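Local coordinates for antifreeze protein (Marinomonas primoryensis, PDB 3P4G) that binds ice as a hyperactive, calcium-dependent antifreeze protein built as a right-handed beta-helix, at residues Leu203-Phe209 with Ile222-Ser228; Val246-Ile252 with His268-Ala272; Gly276-Leu282 with Phe303-Ser309. One frame throughout, in Å; residues are numbered along the deposited sequence. Where two conformers were deposited one is given.

The three contacts follow one another along the chain, each closing before the next opens, so none nests or crosses. Contact 1 closes one coil of the beta-helix, stacking strands 201-204 and 220-223 and the corners after them. Contact 2 lies farther on, joining the turn before strand 251-253 to 268-272, which leads into the last strand of the second parallel stack; it meets contact 1 where Trp247 N approaches Val227 O. Contact 3 spans a longer excursion holding helices 287-290 and 294-300, and brings strand 305-308 back beside 279-282 at the C-terminal end of the solenoid. Phe303 of contact 3 packs on Val271 and Ala272 of contact 2.

Contact 1 of 3, residues Leu203-Phe209 with Ile222-Ser228; sequences LVSGDLF and IIAGKVS
Val204 and Ile223 sit side by side on parallel strands, and the backbone of Val204 is gripped at both ends: its N donates to Ile222 O at 2.7 Å, and its O takes the N-H of Ala224 in an almost straight bond (177°). Leu203 turns its own polar backbone atoms the other way, to Val181 and Val183 of the preceding coil. At the corner the ladder weakens. Gly206 O receives a weak, bent bond from Gly225 N, and the next N-H along, that of Lys226, is taken by a side chain: Asp207 OD1 accepts it at 2.9 Å, on the anti side of the carboxylate and 29° out of its plane. Gly225 has no side chain to collide with that oxygen. These are successive coils of a right-handed beta-helix, and past the corner the backbone bonds resume, Leu208 N to Lys226 O at 2.8 Å and Ser228 N to Leu208 O at 2.9 Å. Leu208 and Val227 form a single bridge there. Ser228 OG, rotated between its backbone N and carbonyl carbon (chi1 65°), comes within 3.1 Å of Phe209 CD1. A water bonds to this OG and donates to Phe209 O, linking the two coils beyond the last direct bond. The buried side is apolar: Val204 CG2 touches Ile223 CD1 at 3.6 Å, while the Leu208 side chain crosses that of Ile223 at a slant, its CB against Ile223 CG2. On the other face of the strands Leu203 CD1 lies 3.7 Å from Ile222 CG2.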
# COMPACT_ATOMS: atom_id res chain seq x y z
N LEU A 203 -5.04 -6.51 0.48
CA LEU A 203 -4.94 -7.78 -0.20
C LEU A 203 -3.53 -7.90 -0.73
O LEU A 203 -3.05 -7.01 -1.45
CB LEU A 203 -5.90 -7.81 -1.40
CG LEU A 203 -5.69 -8.99 -2.37
CD1 LEU A 203 -5.87 -10.35 -1.65
CD2 LEU A 203 -6.65 -8.93 -3.59
N VAL A 204 -2.84 -8.97 -0.34
CA VAL A 204 -1.50 -9.31 -0.90
C VAL A 204 -1.70 -10.54 -1.76
O VAL A 204 -2.05 -11.63 -1.24
CB VAL A 204 -0.50 -9.59 0.21
CG1 VAL A 204 0.86 -10.01 -0.37
CG2 VAL A 204 -0.30 -8.32 1.03
N SER A 205 -1.48 -10.41 -3.07
CA SER A 205 -1.69 -11.55 -3.96
C SER A 205 -0.50 -12.55 -3.99
O SER A 205 -0.69 -13.71 -4.37
CB SER A 205 -2.11 -11.09 -5.36
OG SER A 205 -3.43 -10.53 -5.30
N GLY A 206 0.69 -12.09 -3.59
CA GLY A 206 1.87 -12.93 -3.48
C GLY A 206 2.08 -13.28 -2.00
O GLY A 206 1.10 -13.43 -1.24
N ASP A 207 3.35 -13.39 -1.60
CA ASP A 207 3.69 -13.89 -0.29
C ASP A 207 3.94 -12.71 0.65
O ASP A 207 4.10 -11.58 0.17
CB ASP A 207 5.00 -14.66 -0.40
CG ASP A 207 4.90 -15.83 -1.37
OD1 ASP A 207 3.83 -16.46 -1.41
OD2 ASP A 207 5.86 -16.06 -2.11
N LEU A 208 3.86 -12.97 1.96
CA LEU A 208 4.25 -11.99 2.98
C LEU A 208 5.50 -12.48 3.69
O LEU A 208 5.42 -13.39 4.55
CB LEU A 208 3.13 -11.81 4.01
CG LEU A 208 3.45 -10.86 5.17
CD1 LEU A 208 3.89 -9.49 4.68
CD2 LEU A 208 2.26 -10.74 6.14
N PHE A 209 6.65 -11.91 3.30
CA PHE A 209 7.93 -12.15 3.96
C PHE A 209 8.29 -10.98 4.88
O PHE A 209 9.12 -11.17 5.80
CB PHE A 209 9.04 -12.38 2.93
CG PHE A 209 8.80 -13.54 1.98
CD1 PHE A 209 8.08 -14.66 2.39
CD2 PHE A 209 9.31 -13.50 0.71
CE1 PHE A 209 7.88 -15.72 1.49
CE2 PHE A 209 9.15 -14.57 -0.20
CZ PHE A 209 8.43 -15.68 0.20
N ILE A 222 -5.92 -9.82 3.80
CA ILE A 222 -5.94 -11.08 3.07
C ILE A 222 -4.56 -11.29 2.41
O ILE A 222 -4.08 -10.42 1.64
CB ILE A 222 -6.97 -11.06 1.98
CG1 ILE A 222 -8.39 -10.87 2.57
CG2 ILE A 222 -6.95 -12.41 1.19
CD1 ILE A 222 -9.50 -10.55 1.53
N ILE A 223 -3.96 -12.44 2.71
CA ILE A 223 -2.68 -12.85 2.09
C ILE A 223 -2.96 -14.09 1.26
O ILE A 223 -3.31 -15.17 1.82
CB ILE A 223 -1.54 -13.15 3.12
CG1 ILE A 223 -1.40 -12.04 4.20
CG2 ILE A 223 -0.17 -13.39 2.38
CD1 ILE A 223 -1.07 -10.60 3.68
N ALA A 224 -2.83 -13.99 -0.07
CA ALA A 224 -3.08 -15.17 -0.95
C ALA A 224 -1.96 -16.21 -0.92
O ALA A 224 -2.23 -17.40 -1.00
CB ALA A 224 -3.26 -14.75 -2.38
N GLY A 225 -0.73 -15.73 -0.75
CA GLY A 225 0.47 -16.56 -0.80
C GLY A 225 0.87 -16.99 0.60
O GLY A 225 0.02 -17.03 1.48
N LYS A 226 2.14 -17.35 0.76
CA LYS A 226 2.65 -17.91 2.01
C LYS A 226 2.98 -16.76 2.91
O LYS A 226 3.18 -15.65 2.42
CB LYS A 226 3.93 -18.70 1.75
CG LYS A 226 3.71 -19.84 0.75
CD LYS A 226 5.01 -20.59 0.46
CE LYS A 226 4.75 -21.74 -0.53
NZ LYS A 226 4.99 -21.20 -1.93
N VAL A 227 3.06 -17.04 4.22
CA VAL A 227 3.45 -16.02 5.19
C VAL A 227 4.64 -16.59 5.94
O VAL A 227 4.53 -17.67 6.56
CB VAL A 227 2.33 -15.73 6.22
CG1 VAL A 227 2.79 -14.72 7.33
CG2 VAL A 227 1.06 -15.19 5.48
N SER A 228 5.76 -15.88 5.90
CA SER A 228 6.82 -16.14 6.85
C SER A 228 7.05 -14.94 7.78
O SER A 228 7.78 -15.09 8.73
CB SER A 228 8.15 -16.47 6.14
OG SER A 228 8.63 -15.34 5.41
O HOH W 1 10.11 -13.47 6.71

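Contact 2 of 3, residues Val246-Ile252 with His268-Ala272; sequences VWAEANI and HGTVA
His268 N donates to Val246 O at 2.8 Å, tying two neighbouring coils of the right-handed beta-helix just ahead of strand 270-272, the last in its parallel stack. The imidazole turns an edge to the same oxygen, with CD2 of His268 3.5 Å from Val246 O. Its NE2 bonds to Glu266 OE1, a partner on its own coil that probably restricts how the ring can turn. Farther round, the CB of Ala248 rests near the CB of His268.

Gly269 comes next and fits against the type I beta turn from Trp247 to Ala250. Its CA lies 3.2 Å from Trp247 O, the carbonyl that also accepts the turn's own bond from Ala250 N, and it makes a CA-H...O contact with Ala248 O as well. A CB here would clash with Trp247 O and Ala250 O, so an approach this close is possible because Gly269 has none.

Thr270 opens the strand. Its N donates to Ala250 O at 2.9 Å, from a position tilted 29° off the carbonyl plane, and its O receives Ile252 N at 2.8 Å. Thr270 OG1 stands beside its own backbone N (chi1 -65°) and donates to a water 2.9 Å away. That water in turn donates to Ala248 O and Ala250 O, so Ala250 O holds two partners.

Val271 faces inward with Ile252, its CG1 4.1 Å from Ile252 CB; Leu261 packs against both, and Arg299 and Val300 of helix 294-300 cover Val271. Ala272 completes the ladder, its N reaching Ile252 O at 2.8 Å.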
# COMPACT_ATOMS: atom_id res chain seq x y z
N VAL A 246 1.68 -21.11 6.23
CA VAL A 246 2.23 -20.19 7.20
C VAL A 246 3.44 -20.92 7.79
O VAL A 246 3.32 -21.96 8.47
CB VAL A 246 1.24 -19.88 8.34
CG1 VAL A 246 1.90 -18.96 9.40
CG2 VAL A 246 -0.01 -19.20 7.79
N TRP A 247 4.62 -20.40 7.48
CA TRP A 247 5.86 -21.04 7.91
C TRP A 247 6.14 -20.81 9.41
O TRP A 247 5.53 -19.92 10.04
CB TRP A 247 7.00 -20.54 7.03
CG TRP A 247 6.97 -21.12 5.60
CD1 TRP A 247 6.21 -22.17 5.13
CD2 TRP A 247 7.79 -20.70 4.51
NE1 TRP A 247 6.49 -22.39 3.79
CE2 TRP A 247 7.47 -21.51 3.39
CE3 TRP A 247 8.77 -19.71 4.37
CZ2 TRP A 247 8.10 -21.35 2.14
CZ3 TRP A 247 9.39 -19.54 3.12
CH2 TRP A 247 9.06 -20.36 2.03
N ALA A 248 7.04 -21.64 9.98
CA ALA A 248 7.25 -21.66 11.42
C ALA A 248 7.67 -20.31 12.04
O ALA A 248 7.32 -20.03 13.18
CB ALA A 248 8.28 -22.73 11.80
N GLU A 249 8.41 -19.49 11.28
CA GLU A 249 8.92 -18.18 11.82
C GLU A 249 7.89 -17.03 11.77
O GLU A 249 8.16 -15.93 12.25
CB GLU A 249 10.21 -17.76 11.06
CG GLU A 249 9.99 -17.52 9.56
CD GLU A 249 10.26 -18.72 8.69
OE1 GLU A 249 9.84 -19.86 9.00
OE2 GLU A 249 10.91 -18.54 7.64
N ALA A 250 6.75 -17.28 11.13
CA ALA A 250 5.73 -16.28 11.00
C ALA A 250 5.11 -15.99 12.37
O ALA A 250 5.04 -16.87 13.23
CB ALA A 250 4.65 -16.77 10.08
N ASN A 251 4.66 -14.75 12.56
CA ASN A 251 3.87 -14.40 13.74
C ASN A 251 2.62 -13.67 13.33
O ASN A 251 2.70 -12.65 12.65
CB ASN A 251 4.67 -13.51 14.69
CG ASN A 251 3.96 -13.29 16.00
OD1 ASN A 251 2.97 -12.57 16.05
ND2 ASN A 251 4.43 -13.93 17.06
N ILE A 252 1.46 -14.19 13.73
CA ILE A 252 0.18 -13.52 13.42
C ILE A 252 -0.46 -13.20 14.73
O ILE A 252 -0.89 -14.12 15.45
CB ILE A 252 -0.76 -14.40 12.53
CG1 ILE A 252 -0.07 -14.73 11.22
CG2 ILE A 252 -2.11 -13.67 12.23
CD1 ILE A 252 -0.75 -15.83 10.37
N HIS A 268 2.25 -23.52 10.59
CA HIS A 268 3.43 -23.85 11.41
C HIS A 268 3.82 -22.73 12.35
O HIS A 268 4.58 -22.97 13.31
CB HIS A 268 4.61 -24.23 10.53
CG HIS A 268 4.31 -25.37 9.62
ND1 HIS A 268 4.27 -26.68 10.05
CD2 HIS A 268 3.95 -25.40 8.31
CE1 HIS A 268 3.95 -27.47 9.04
NE2 HIS A 268 3.75 -26.72 7.98
N GLY A 269 3.33 -21.52 12.06
CA GLY A 269 3.82 -20.31 12.76
C GLY A 269 3.11 -19.99 14.05
O GLY A 269 2.27 -20.76 14.50
N THR A 270 3.48 -18.88 14.67
CA THR A 270 2.90 -18.47 15.97
C THR A 270 1.64 -17.64 15.70
O THR A 270 1.67 -16.69 14.88
CB THR A 270 3.93 -17.65 16.79
OG1 THR A 270 5.03 -18.52 17.12
CG2 THR A 270 3.32 -17.02 18.14
N VAL A 271 0.55 -17.98 16.37
CA VAL A 271 -0.72 -17.26 16.15
C VAL A 271 -1.33 -16.90 17.50
O VAL A 271 -1.31 -17.71 18.45
CB VAL A 271 -1.77 -18.06 15.30
CG1 VAL A 271 -1.25 -18.28 13.89
CG2 VAL A 271 -2.16 -19.44 15.95
N ALA A 272 -1.82 -15.67 17.60
CA ALA A 272 -2.43 -15.17 18.86
C ALA A 272 -3.67 -14.37 18.61
O ALA A 272 -3.69 -13.46 17.78
CB ALA A 272 -1.42 -14.34 19.67
O HOH W 2 7.03 -17.87 15.06

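Contact 3 of 3, residues Gly276-Leu282 with Phe303-Ser309; sequences GDDSIYL and FEHIRVS. With CA (calcium ion), chain Q; CA (calcium ion), chain P.
A calcium site joins the two segments at the C-terminal end of the beta-helix, just before strands 279-282 and 305-308 pair in parallel, 14° apart. Bent at chi2 (79°), Glu304 brings both carboxylate oxygens onto this calcium ion; Gly276 O, Asp278 OD2, Asn274 O and two waters complete its shell. Asp278 bridges two metals: its OD1 binds a second calcium ion at 2.3 Å. Glu304 OE1 also accepts Asp278 N at 2.8 Å, from above the carboxylate plane.

His305 NE2 donates to Asp277 OD1 at 2.8 Å on the syn side, the ring perpendicular to the carboxylate, while ND1 bonds to Ser316 N. A phenylalanine in place of His305 would probably leave both Asp277 OD1 and Ser316 N without these mates. The ladder runs from His305 N to Asp278 O, through Ile280 N to His305 O and Arg307 N to Ile280 O, to Leu282 N on Arg307 O.

Inside, Ile280 CB sits over a face of the Phe303 ring, 3.8 Å from its centroid, a CH-pi contact; Ile280 CG2 lies beside Ile306 CG1. On the strands' other face, Arg307 CG lies 3.6 Å from Tyr281 CD1, and that ring turns an edge to Val308 O.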
# COMPACT_ATOMS: atom_id res chain seq x y z
N GLY A 276 -9.66 -10.28 23.85
CA GLY A 276 -10.93 -10.22 23.10
C GLY A 276 -11.38 -11.63 22.79
O GLY A 276 -10.73 -12.65 23.17
N ASP A 277 -12.49 -11.70 22.05
CA ASP A 277 -13.18 -12.95 21.74
C ASP A 277 -12.77 -13.35 20.34
O ASP A 277 -13.22 -12.76 19.35
CB ASP A 277 -14.68 -12.69 21.81
CG ASP A 277 -15.49 -13.95 21.73
OD1 ASP A 277 -15.12 -14.91 22.45
OD2 ASP A 277 -16.50 -13.97 20.98
N ASP A 278 -11.81 -14.27 20.28
CA ASP A 278 -11.10 -14.54 19.03
C ASP A 278 -11.41 -15.94 18.48
O ASP A 278 -11.51 -16.95 19.24
CB ASP A 278 -9.61 -14.35 19.26
CG ASP A 278 -9.28 -12.93 19.74
OD1 ASP A 278 -9.46 -11.96 18.97
OD2 ASP A 278 -8.88 -12.79 20.91
N SER A 279 -11.51 -16.00 17.14
CA SER A 279 -11.88 -17.19 16.37
C SER A 279 -10.84 -17.56 15.35
O SER A 279 -10.24 -16.69 14.70
CB SER A 279 -13.22 -16.98 15.61
OG SER A 279 -14.28 -16.61 16.49
N ILE A 280 -10.64 -18.85 15.20
CA ILE A 280 -9.70 -19.34 14.18
C ILE A 280 -10.37 -20.46 13.42
O ILE A 280 -10.98 -21.36 14.02
CB ILE A 280 -8.30 -19.73 14.76
CG1 ILE A 280 -7.31 -20.04 13.62
CG2 ILE A 280 -8.35 -20.97 15.73
CD1 ILE A 280 -5.90 -20.40 14.09
N TYR A 281 -10.19 -20.48 12.09
CA TYR A 281 -10.72 -21.53 11.26
C TYR A 281 -9.52 -22.19 10.59
O TYR A 281 -8.82 -21.57 9.81
CB TYR A 281 -11.62 -20.91 10.18
CG TYR A 281 -12.27 -21.88 9.22
CD1 TYR A 281 -12.47 -23.24 9.56
CD2 TYR A 281 -12.76 -21.43 7.98
CE1 TYR A 281 -13.07 -24.12 8.70
CE2 TYR A 281 -13.38 -22.34 7.08
CZ TYR A 281 -13.54 -23.66 7.46
OH TYR A 281 -14.13 -24.58 6.59
N LEU A 282 -9.31 -23.45 10.92
CA LEU A 282 -8.21 -24.26 10.36
C LEU A 282 -8.79 -25.10 9.24
O LEU A 282 -9.11 -26.28 9.44
CB LEU A 282 -7.64 -25.17 11.45
CG LEU A 282 -7.07 -24.47 12.70
CD1 LEU A 282 -6.71 -25.45 13.83
CD2 LEU A 282 -5.81 -23.66 12.32
N PHE A 303 -6.81 -19.39 21.27
CA PHE A 303 -8.07 -18.93 20.63
C PHE A 303 -9.30 -19.41 21.38
O PHE A 303 -9.38 -20.58 21.76
CB PHE A 303 -8.15 -19.36 19.19
CG PHE A 303 -7.39 -18.46 18.27
CD1 PHE A 303 -6.00 -18.63 18.11
CD2 PHE A 303 -8.06 -17.42 17.56
CE1 PHE A 303 -5.27 -17.71 17.27
CE2 PHE A 303 -7.36 -16.54 16.72
CZ PHE A 303 -5.97 -16.69 16.57
N GLU A 304 -10.26 -18.49 21.59
CA GLU A 304 -11.51 -18.87 22.26
C GLU A 304 -12.37 -19.85 21.42
O GLU A 304 -13.05 -20.72 21.97
CB GLU A 304 -12.30 -17.64 22.67
CG GLU A 304 -11.66 -16.87 23.79
CD GLU A 304 -10.51 -15.96 23.40
OE1 GLU A 304 -10.29 -15.63 22.20
OE2 GLU A 304 -9.84 -15.50 24.35
N HIS A 305 -12.34 -19.71 20.11
CA HIS A 305 -13.19 -20.52 19.25
C HIS A 305 -12.35 -21.11 18.16
O HIS A 305 -11.62 -20.39 17.50
CB HIS A 305 -14.31 -19.68 18.64
CG HIS A 305 -15.02 -18.84 19.65
ND1 HIS A 305 -16.02 -19.34 20.46
CD2 HIS A 305 -14.77 -17.59 20.09
CE1 HIS A 305 -16.41 -18.40 21.30
NE2 HIS A 305 -15.68 -17.31 21.09
N ILE A 306 -12.55 -22.39 17.89
CA ILE A 306 -11.68 -23.08 16.94
C ILE A 306 -12.52 -24.01 16.09
O ILE A 306 -13.15 -24.93 16.62
CB ILE A 306 -10.52 -23.91 17.60
CG1 ILE A 306 -9.70 -23.04 18.56
CG2 ILE A 306 -9.61 -24.55 16.49
CD1 ILE A 306 -8.65 -23.90 19.42
N ARG A 307 -12.56 -23.73 14.80
CA ARG A 307 -13.26 -24.61 13.86
C ARG A 307 -12.22 -25.31 12.99
O ARG A 307 -11.23 -24.71 12.61
CB ARG A 307 -14.25 -23.79 12.99
CG ARG A 307 -14.89 -24.65 11.86
CD ARG A 307 -15.98 -23.92 11.12
NE ARG A 307 -17.14 -23.59 11.98
CZ ARG A 307 -18.13 -24.42 12.29
NH1 ARG A 307 -18.14 -25.68 11.85
NH2 ARG A 307 -19.14 -23.98 13.05
N VAL A 308 -12.43 -26.60 12.69
CA VAL A 308 -11.54 -27.33 11.75
C VAL A 308 -12.35 -27.70 10.52
O VAL A 308 -13.51 -27.28 10.40
CB VAL A 308 -10.81 -28.52 12.43
CG1 VAL A 308 -9.88 -28.00 13.54
CG2 VAL A 308 -11.81 -29.53 13.02
N SER A 309 -11.79 -28.49 9.59
CA SER A 309 -12.46 -28.62 8.27
C SER A 309 -13.81 -29.32 8.35
O SER A 309 -14.71 -29.08 7.51
CB SER A 309 -11.57 -29.35 7.27
OG SER A 309 -11.42 -30.69 7.68
CA CA Q . -8.66 -13.74 23.06
CA CA P . -8.23 -10.17 19.83
O HOH W 3 -6.92 -15.26 22.41
O HOH W 4 -8.20 -13.15 25.42